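Local coordinates for protein exopolyphosphatase (Aquifex aeolicus, PDB 1T6C) that probably hydrolyses phosphoanhydride bonds of inorganic polyphosphate or guanosine pentaphosphate, as an actin-like Ppx/GppA phosphatase, and binds a calcium ion, at residues A[148-152]-A[163-169]; A[199-203]-A[283-288]; A[23-27]-A[69-73]. All coordinates share one frame; numbering follows the deposited sequence. Where two conformers were deposited one is given.

Contacts 1 and 2 touch on the same side of the chain's centre, whereas contact 3 lies on the opposite side, in the other sheet of the actin-like fold, its centre about 26 Å from that of contact 1. Contact 1 is a partly buried strand pair joined by backbone bonds, with a serine-held glutamate carboxylate that binds calcium. Contact 2 is a buried join of a helix and a loop, mostly apolar, with charges at its margin; Tyr152 and Leu166 of contact 1 pack on its Leu199, and Tyr152 probably hydrogen-bonds to its Thr284. Contact 3 buries a helix against a strand, with aliphatic groups about one tyrosine and a single hydrogen bond across.

Contact 1 (A[148-152]-A[163-169]); sequences GSTEY and VISLPIG. With CA (calcium ion), chain C.
Thr150 with Leu166 and Tyr152 with Ile164 form antiparallel hydrogen-bonded pairs of a beta hairpin, and between them Glu151 and Ser165 make a non-hydrogen-bonded pair with CA atoms 4.2 Å apart. The bond from Thr150 N to Leu166 O lies in the carbonyl plane and is nearly straight, 168° at the hydrogen. Glu151 and Ser165 leave the same face of the sheet, where the calcium lies. The glutamate chain is bent at chi2 (70°), turning its carboxylate back toward Ser149. There OE1 of Glu151 binds calcium at 2.7 Å, while OE2 accepts two hydroxyls: Ser149 OG on its syn lone pair at 2.5 Å, and Ser165 OG on its anti lone pair at 2.7 Å. Held from both sides, the carboxylate has little freedom to rotate, and serine suits both places because a short hydroxyl just spans the gap. Ser149 also gives the metal its carbonyl O, at 2.7 Å; Asp144 O, Gly146 O and two waters complete the calcium's shell. On the opposite face Tyr152 CE1 rests 3.7 Å from Leu166 CD1. Gly169 fits its place, since a CB there would run into Gly148 CA. Strand 139-146 flanks strand 149-156 on its other side, leaving 159-166 outermost in the sheet. Pro119, at the start of helix 119-133, touches Glu151 and Ser165, whereas helices 185-199 and 274-288 cover the Tyr152 and Leu166 face, where Tyr152 OH hydrogen-bonds to Thr284 OG1.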
loop_
_atom_site.group_PDB
_atom_site.type_symbol
_atom_site.label_atom_id
_atom_site.label_comp_id
_atom_site.label_asym_id
_atom_site.label_seq_id
_atom_site.Cartn_x
_atom_site.Cartn_y
_atom_site.Cartn_z
ATOM N N GLY A 148 5.434 4.963 -3.937
ATOM C CA GLY A 148 6.618 5.785 -3.847
ATOM C C GLY A 148 7.360 5.788 -2.528
ATOM O O GLY A 148 8.351 6.503 -2.375
ATOM N N SER A 149 6.925 4.959 -1.583
ATOM C CA SER A 149 7.570 4.910 -0.297
ATOM C C SER A 149 7.377 3.573 0.399
ATOM O O SER A 149 6.528 2.773 0.040
ATOM C CB SER A 149 7.041 6.010 0.621
ATOM O OG SER A 149 5.689 5.745 1.040
ATOM N N THR A 150 8.185 3.356 1.424
ATOM C CA THR A 150 8.004 2.254 2.310
ATOM C C THR A 150 7.963 2.785 3.724
ATOM O O THR A 150 8.921 3.462 4.178
ATOM C CB THR A 150 9.110 1.191 2.140
ATOM O OG1 THR A 150 9.046 0.593 0.833
ATOM C CG2 THR A 150 8.843 0.042 3.060
ATOM N N GLU A 151 6.847 2.515 4.406
ATOM C CA GLU A 151 6.698 2.909 5.778
ATOM C C GLU A 151 7.071 1.747 6.692
ATOM O O GLU A 151 6.730 0.593 6.410
ATOM C CB GLU A 151 5.284 3.319 6.120
ATOM C CG GLU A 151 4.929 4.699 5.653
ATOM C CD GLU A 151 4.812 4.802 4.143
ATOM O OE1 GLU A 151 4.003 4.070 3.581
ATOM O OE2 GLU A 151 5.561 5.589 3.541
ATOM N N TYR A 152 7.755 2.099 7.771
ATOM C CA TYR A 152 8.090 1.185 8.859
ATOM C C TYR A 152 7.329 1.643 10.107
ATOM O O TYR A 152 7.615 2.712 10.649
ATOM C CB TYR A 152 9.619 1.197 9.117
ATOM C CG TYR A 152 10.363 0.560 7.977
ATOM C CD1 TYR A 152 10.551 1.268 6.776
ATOM C CD2 TYR A 152 10.796 -0.748 8.042
ATOM C CE1 TYR A 152 11.164 0.664 5.684
ATOM C CE2 TYR A 152 11.388 -1.367 6.958
ATOM C CZ TYR A 152 11.585 -0.665 5.796
ATOM O OH TYR A 152 12.142 -1.273 4.696
ATOM N N VAL A 163 6.405 5.787 13.548
ATOM C CA VAL A 163 6.387 5.484 12.107
ATOM C C VAL A 163 7.502 6.267 11.424
ATOM O O VAL A 163 7.698 7.479 11.665
ATOM C CB VAL A 163 5.008 5.763 11.425
ATOM C CG1 VAL A 163 4.425 7.095 11.838
ATOM C CG2 VAL A 163 5.098 5.638 9.883
ATOM N N ILE A 164 8.225 5.574 10.547
ATOM C CA ILE A 164 9.270 6.154 9.749
ATOM C C ILE A 164 8.919 5.843 8.299
ATOM O O ILE A 164 8.789 4.688 7.928
ATOM C CB ILE A 164 10.681 5.610 10.091
ATOM C CG1 ILE A 164 11.014 5.871 11.569
ATOM C CG2 ILE A 164 11.724 6.281 9.171
ATOM C CD1 ILE A 164 12.174 5.024 12.105
ATOM N N SER A 165 8.744 6.873 7.498
ATOM C CA SER A 165 8.523 6.722 6.057
ATOM C C SER A 165 9.803 6.955 5.278
ATOM O O SER A 165 10.374 8.043 5.348
ATOM C CB SER A 165 7.460 7.703 5.578
ATOM O OG SER A 165 7.251 7.593 4.166
ATOM N N LEU A 166 10.244 5.959 4.509
ATOM C CA LEU A 166 11.433 6.077 3.664
ATOM C C LEU A 166 10.964 6.272 2.223
ATOM O O LEU A 166 10.186 5.473 1.695
ATOM C CB LEU A 166 12.326 4.842 3.763
ATOM C CG LEU A 166 12.812 4.429 5.146
ATOM C CD1 LEU A 166 13.753 3.251 5.012
ATOM C CD2 LEU A 166 13.437 5.575 5.902
ATOM N N PRO A 167 11.422 7.335 1.584
ATOM C CA PRO A 167 11.009 7.667 0.220
ATOM C C PRO A 167 11.747 6.836 -0.864
ATOM O O PRO A 167 12.304 7.357 -1.826
ATOM C CB PRO A 167 11.292 9.160 0.167
ATOM C CG PRO A 167 12.522 9.293 1.012
ATOM C CD PRO A 167 12.328 8.351 2.158
ATOM N N ILE A 168 11.739 5.523 -0.694
ATOM C CA ILE A 168 12.534 4.603 -1.503
ATOM C C ILE A 168 11.631 3.911 -2.530
ATOM O O ILE A 168 11.609 2.668 -2.645
ATOM C CB ILE A 168 13.279 3.576 -0.618
ATOM C CG1 ILE A 168 12.310 2.812 0.306
ATOM C CG2 ILE A 168 14.362 4.298 0.149
ATOM C CD1 ILE A 168 12.957 1.704 1.127
ATOM N N GLY A 169 10.884 4.716 -3.277
ATOM C CA GLY A 169 9.907 4.176 -4.203
ATOM C C GLY A 169 10.558 3.301 -5.253
ATOM O O GLY A 169 11.666 3.601 -5.735
HETATM CA CA CA C . 4.022 2.984 1.135
HETATM O O HOH W 1 2.568 5.300 1.577
HETATM O O HOH W 2 9.142 1.931 -1.551
HETATM O O HOH W 3 1.703 1.587 0.622
#

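Contact 2 (A[199-203]-A[283-288]); sequences LSKVK and KTLEIF
Lys203 CA lies over one face of the Phe288 ring, a CH-pi contact 4.2 Å from the centroid and 18° off the ring normal, displaced toward the rim. Val202 meets the far end of the ring, its CG2 lying 3.8 Å from Phe288 CE1, and Tyr152 and Phe154 of strand 149-156 also pack against this phenylalanine. The other flat group, the Glu286 carboxylate, stays on its own helix, where Lys283 NZ approaches OE1 from above the plane. Ile287 fits the bend that follows helix 185-199: its CG2 sits 3.7 Å from Leu199 O and 3.9 Å from Lys203 CB. In the modelled conformer, Leu199 CD1 reaches across to Lys283 CG at 3.6 Å; the two side chains cross at a slant, and the lysine then bends at chi2 and chi3 (62° and 69°), carrying its amine off to Glu286 and Glu196. Were Phe288 cut back to an alanine, a gap would probably open beneath Lys203 CA, and Val202 CG2 would lose its aromatic partner. At the margin, one conformer of Lys203 places NZ 2.6 Å from a water, which in turn donates to Ile287 O; the same amine forms a salt bridge with Glu289. With no direct hydrogen bond between 199-203 and 283-288, the join rests mainly on apolar packing, helped by this water bridge, and both lysines pack by their methylenes while their amines pair with carboxylates.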
loop_
_atom_site.group_PDB
_atom_site.type_symbol
_atom_site.label_atom_id
_atom_site.label_comp_id
_atom_site.label_asym_id
_atom_site.label_seq_id
_atom_site.Cartn_x
_atom_site.Cartn_y
_atom_site.Cartn_z
ATOM N N LEU A 199 18.178 1.621 5.445
ATOM C CA LEU A 199 17.433 0.757 6.362
ATOM C C LEU A 199 18.108 0.625 7.706
ATOM O O LEU A 199 17.454 0.357 8.693
ATOM C CB LEU A 199 17.234 -0.638 5.772
ATOM C CG LEU A 199 16.231 -0.668 4.643
ATOM C CD1 LEU A 199 16.150 -2.079 4.055
ATOM C CD2 LEU A 199 14.877 -0.168 5.128
ATOM N N SER A 200 19.405 0.861 7.765
ATOM C CA SER A 200 20.105 0.708 9.036
ATOM C C SER A 200 19.588 1.765 10.013
ATOM O O SER A 200 19.611 1.576 11.237
ATOM C CB SER A 200 21.614 0.805 8.825
ATOM O OG SER A 200 22.057 -0.348 8.130
ATOM N N LYS A 201 19.085 2.865 9.484
ATOM C CA LYS A 201 18.552 3.937 10.316
ATOM C C LYS A 201 17.195 3.607 10.968
ATOM O O LYS A 201 16.816 4.249 11.962
ATOM C CB LYS A 201 18.437 5.215 9.489
ATOM C CG LYS A 201 19.759 5.701 8.895
ATOM C CD LYS A 201 19.484 6.939 8.012
ATOM C CE LYS A 201 20.663 7.383 7.141
ATOM N NZ LYS A 201 20.186 8.192 5.940
ATOM N N VAL A 202 16.450 2.647 10.413
ATOM C CA VAL A 202 15.168 2.238 11.005
ATOM C C VAL A 202 15.216 0.971 11.829
ATOM O O VAL A 202 14.214 0.593 12.442
ATOM C CB VAL A 202 14.035 2.130 9.956
ATOM C CG1 VAL A 202 14.018 3.395 9.106
ATOM C CG2 VAL A 202 14.179 0.888 9.077
ATOM N N LYS A 203 16.370 0.315 11.842
ATOM C CA LYS A 203 16.545 -0.950 12.563
ATOM C C LYS A 203 16.180 -0.779 14.038
ATOM O O LYS A 203 16.640 0.144 14.689
ATOM C CB LYS A 203 18.002 -1.435 12.460
ATOM C CG LYS A 203 18.368 -2.484 13.505
ATOM C CD LYS A 203 19.711 -3.113 13.216
ATOM C CE LYS A 203 19.870 -4.429 13.953
ATOM N NZ LYS A 203 21.252 -4.939 13.795
ATOM N N LYS A 283 16.408 -7.065 2.070
ATOM C CA LYS A 283 17.313 -6.271 2.890
ATOM C C LYS A 283 16.704 -5.917 4.253
ATOM O O LYS A 283 17.408 -5.871 5.258
ATOM C CB LYS A 283 17.848 -5.035 2.124
ATOM C CG LYS A 283 18.879 -4.195 2.876
ATOM C CD LYS A 283 20.183 -4.922 3.233
ATOM C CE LYS A 283 21.039 -5.239 2.019
ATOM N NZ LYS A 283 22.417 -5.726 2.474
ATOM N N THR A 284 15.394 -5.709 4.312
ATOM C CA THR A 284 14.729 -5.414 5.576
ATOM C C THR A 284 14.932 -6.585 6.552
ATOM O O THR A 284 15.308 -6.383 7.704
ATOM C CB THR A 284 13.227 -5.169 5.356
ATOM O OG1 THR A 284 13.051 -3.898 4.695
ATOM C CG2 THR A 284 12.489 -5.054 6.666
ATOM N N LEU A 285 14.664 -7.794 6.096
ATOM C CA LEU A 285 14.853 -8.969 6.956
ATOM C C LEU A 285 16.320 -9.109 7.415
ATOM O O LEU A 285 16.577 -9.383 8.599
ATOM C CB LEU A 285 14.387 -10.246 6.276
ATOM C CG LEU A 285 12.870 -10.372 6.158
ATOM C CD1 LEU A 285 12.521 -11.697 5.518
ATOM C CD2 LEU A 285 12.175 -10.255 7.485
ATOM N N GLU A 286 17.256 -8.879 6.509
ATOM C CA GLU A 286 18.688 -8.949 6.871
ATOM C C GLU A 286 19.038 -7.918 7.949
ATOM O O GLU A 286 19.672 -8.215 8.983
ATOM C CB GLU A 286 19.555 -8.761 5.622
ATOM C CG GLU A 286 21.046 -8.852 5.906
ATOM C CD GLU A 286 21.952 -8.537 4.736
ATOM O OE1 GLU A 286 21.482 -8.285 3.625
ATOM O OE2 GLU A 286 23.182 -8.548 4.956
ATOM N N ILE A 287 18.649 -6.682 7.725
ATOM C CA ILE A 287 19.007 -5.606 8.636
ATOM C C ILE A 287 18.357 -5.763 9.991
ATOM O O ILE A 287 18.985 -5.497 11.003
ATOM C CB ILE A 287 18.634 -4.244 8.020
ATOM C CG1 ILE A 287 19.449 -3.994 6.755
ATOM C CG2 ILE A 287 18.757 -3.112 9.052
ATOM C CD1 ILE A 287 20.835 -3.638 6.986
ATOM N N PHE A 288 17.092 -6.173 10.025
ATOM C CA PHE A 288 16.392 -6.365 11.284
ATOM C C PHE A 288 16.771 -7.682 11.967
ATOM O O PHE A 288 16.295 -7.978 13.050
ATOM C CB PHE A 288 14.895 -6.339 11.048
ATOM C CG PHE A 288 14.322 -4.973 10.975
ATOM C CD1 PHE A 288 14.488 -4.188 9.833
ATOM C CD2 PHE A 288 13.616 -4.457 12.045
ATOM C CE1 PHE A 288 13.927 -2.891 9.755
ATOM C CE2 PHE A 288 13.058 -3.187 11.962
ATOM C CZ PHE A 288 13.220 -2.419 10.823
HETATM O O HOH W 4 21.652 -5.227 11.197
#

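Contact 3 (A[23-27]-A[69-73]); sequences SVRLT and VLKEY
Val24 and Leu26 meet Val69, Leu70 and Tyr73 where a helix packs on a sheet of the actin-like fold: helix 60-79 belongs to the crossover from strand 35-45 to strand 84-89, and its segment 69-73 runs along strand segment 23-27 with only 4° between their directions. The packing is tight around Tyr73. Leu26 CB stands over the centre of its ring, 3.7 Å from the centroid, while Val69 CG1 covers the opposite face nearer the rim. With its CG1 anti to the backbone N (chi1 -176°), Val24 points this methyl between Leu70 CD2, at 3.7 Å, and Tyr73 CE2, at 3.8 Å. Branched aliphatic residues suit these places because they fill the layer between strand and helix without needing polar partners. The margins are looser: Arg25 points away to the other face of the sheet, beside Asp18, and adds little more than its backbone, whereas Glu72, partly exposed on the helix, reaches Arg44 of strand 35-45 in a salt bridge. Tyrosine suits its place because the ring fills the layer and the hydroxyl reaches a backbone carbonyl: Tyr73 OH donates to Val24 O at 2.8 Å, arriving 40° above the carbonyl plane.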
loop_
_atom_site.group_PDB
_atom_site.type_symbol
_atom_site.label_atom_id
_atom_site.label_comp_id
_atom_site.label_asym_id
_atom_site.label_seq_id
_atom_site.Cartn_x
_atom_site.Cartn_y
_atom_site.Cartn_z
ATOM N N SER A 23 -5.417 6.039 -9.170
ATOM C CA SER A 23 -6.768 5.516 -9.009
ATOM C C SER A 23 -7.490 6.162 -7.835
ATOM O O SER A 23 -6.861 6.688 -6.912
ATOM C CB SER A 23 -6.738 3.996 -8.843
ATOM O OG SER A 23 -6.131 3.621 -7.626
ATOM N N VAL A 24 -8.811 6.123 -7.928
ATOM C CA VAL A 24 -9.720 6.515 -6.870
ATOM C C VAL A 24 -10.501 5.267 -6.493
ATOM O O VAL A 24 -11.134 4.648 -7.341
ATOM C CB VAL A 24 -10.687 7.608 -7.365
ATOM C CG1 VAL A 24 -11.584 8.111 -6.233
ATOM C CG2 VAL A 24 -9.890 8.775 -7.999
ATOM N N ARG A 25 -10.461 4.913 -5.214
ATOM C CA ARG A 25 -10.979 3.612 -4.768
ATOM C C ARG A 25 -11.934 3.731 -3.613
ATOM O O ARG A 25 -11.701 4.543 -2.717
ATOM C CB ARG A 25 -9.841 2.700 -4.408
ATOM C CG ARG A 25 -9.052 2.276 -5.665
ATOM C CD ARG A 25 -7.990 1.316 -5.442
ATOM N NE ARG A 25 -8.510 0.048 -4.987
ATOM C CZ ARG A 25 -7.769 -1.031 -4.860
ATOM N NH1 ARG A 25 -6.487 -1.003 -5.184
ATOM N NH2 ARG A 25 -8.327 -2.146 -4.420
ATOM N N LEU A 26 -12.984 2.922 -3.669
ATOM C CA LEU A 26 -14.044 2.869 -2.653
ATOM C C LEU A 26 -14.061 1.458 -2.056
ATOM O O LEU A 26 -13.997 0.459 -2.781
ATOM C CB LEU A 26 -15.406 3.136 -3.293
ATOM C CG LEU A 26 -16.640 2.870 -2.416
ATOM C CD1 LEU A 26 -16.717 3.867 -1.245
ATOM C CD2 LEU A 26 -17.923 2.876 -3.252
ATOM N N THR A 27 -14.148 1.378 -0.735
ATOM C CA THR A 27 -14.306 0.133 -0.020
ATOM C C THR A 27 -15.436 0.261 1.005
ATOM O O THR A 27 -15.436 1.183 1.776
ATOM C CB THR A 27 -12.986 -0.258 0.707
ATOM O OG1 THR A 27 -11.873 -0.201 -0.208
ATOM C CG2 THR A 27 -13.069 -1.697 1.236
ATOM N N VAL A 69 -16.377 10.438 -10.603
ATOM C CA VAL A 69 -16.208 9.146 -9.919
ATOM C C VAL A 69 -16.650 9.259 -8.459
ATOM O O VAL A 69 -17.311 8.365 -7.921
ATOM C CB VAL A 69 -14.740 8.653 -9.971
ATOM C CG1 VAL A 69 -14.525 7.496 -9.007
ATOM C CG2 VAL A 69 -14.365 8.256 -11.402
ATOM N N LEU A 70 -16.287 10.373 -7.831
ATOM C CA LEU A 70 -16.613 10.592 -6.434
ATOM C C LEU A 70 -18.123 10.737 -6.271
ATOM O O LEU A 70 -18.673 10.260 -5.294
ATOM C CB LEU A 70 -15.841 11.793 -5.845
ATOM C CG LEU A 70 -14.344 11.611 -5.725
ATOM C CD1 LEU A 70 -13.639 12.881 -5.343
ATOM C CD2 LEU A 70 -14.010 10.507 -4.701
ATOM N N LYS A 71 -18.798 11.397 -7.218
ATOM C CA LYS A 71 -20.252 11.470 -7.172
ATOM C C LYS A 71 -20.875 10.069 -7.234
ATOM O O LYS A 71 -21.798 9.768 -6.477
ATOM C CB LYS A 71 -20.804 12.389 -8.277
ATOM C CG LYS A 71 -20.463 13.849 -8.099
ATOM C CD LYS A 71 -20.917 14.669 -9.319
ATOM C CE LYS A 71 -20.867 16.125 -9.107
ATOM N NZ LYS A 71 -21.337 16.827 -10.355
ATOM N N GLU A 72 -20.336 9.208 -8.101
ATOM C CA GLU A 72 -20.817 7.845 -8.240
ATOM C C GLU A 72 -20.585 7.065 -6.954
ATOM O O GLU A 72 -21.473 6.370 -6.498
ATOM C CB GLU A 72 -20.147 7.179 -9.428
ATOM C CG GLU A 72 -20.626 7.824 -10.721
ATOM C CD GLU A 72 -19.763 7.543 -11.934
ATOM O OE1 GLU A 72 -18.847 6.686 -11.845
ATOM O OE2 GLU A 72 -20.024 8.184 -12.998
ATOM N N TYR A 73 -19.437 7.282 -6.317
ATOM C CA TYR A 73 -19.168 6.624 -5.037
ATOM C C TYR A 73 -20.097 7.130 -3.957
ATOM O O TYR A 73 -20.597 6.358 -3.168
ATOM C CB TYR A 73 -17.716 6.819 -4.622
ATOM C CG TYR A 73 -16.684 6.076 -5.455
ATOM C CD1 TYR A 73 -17.060 5.164 -6.457
ATOM C CD2 TYR A 73 -15.346 6.231 -5.186
ATOM C CE1 TYR A 73 -16.101 4.514 -7.220
ATOM C CE2 TYR A 73 -14.396 5.566 -5.882
ATOM C CZ TYR A 73 -14.777 4.699 -6.908
ATOM O OH TYR A 73 -13.810 4.045 -7.589
#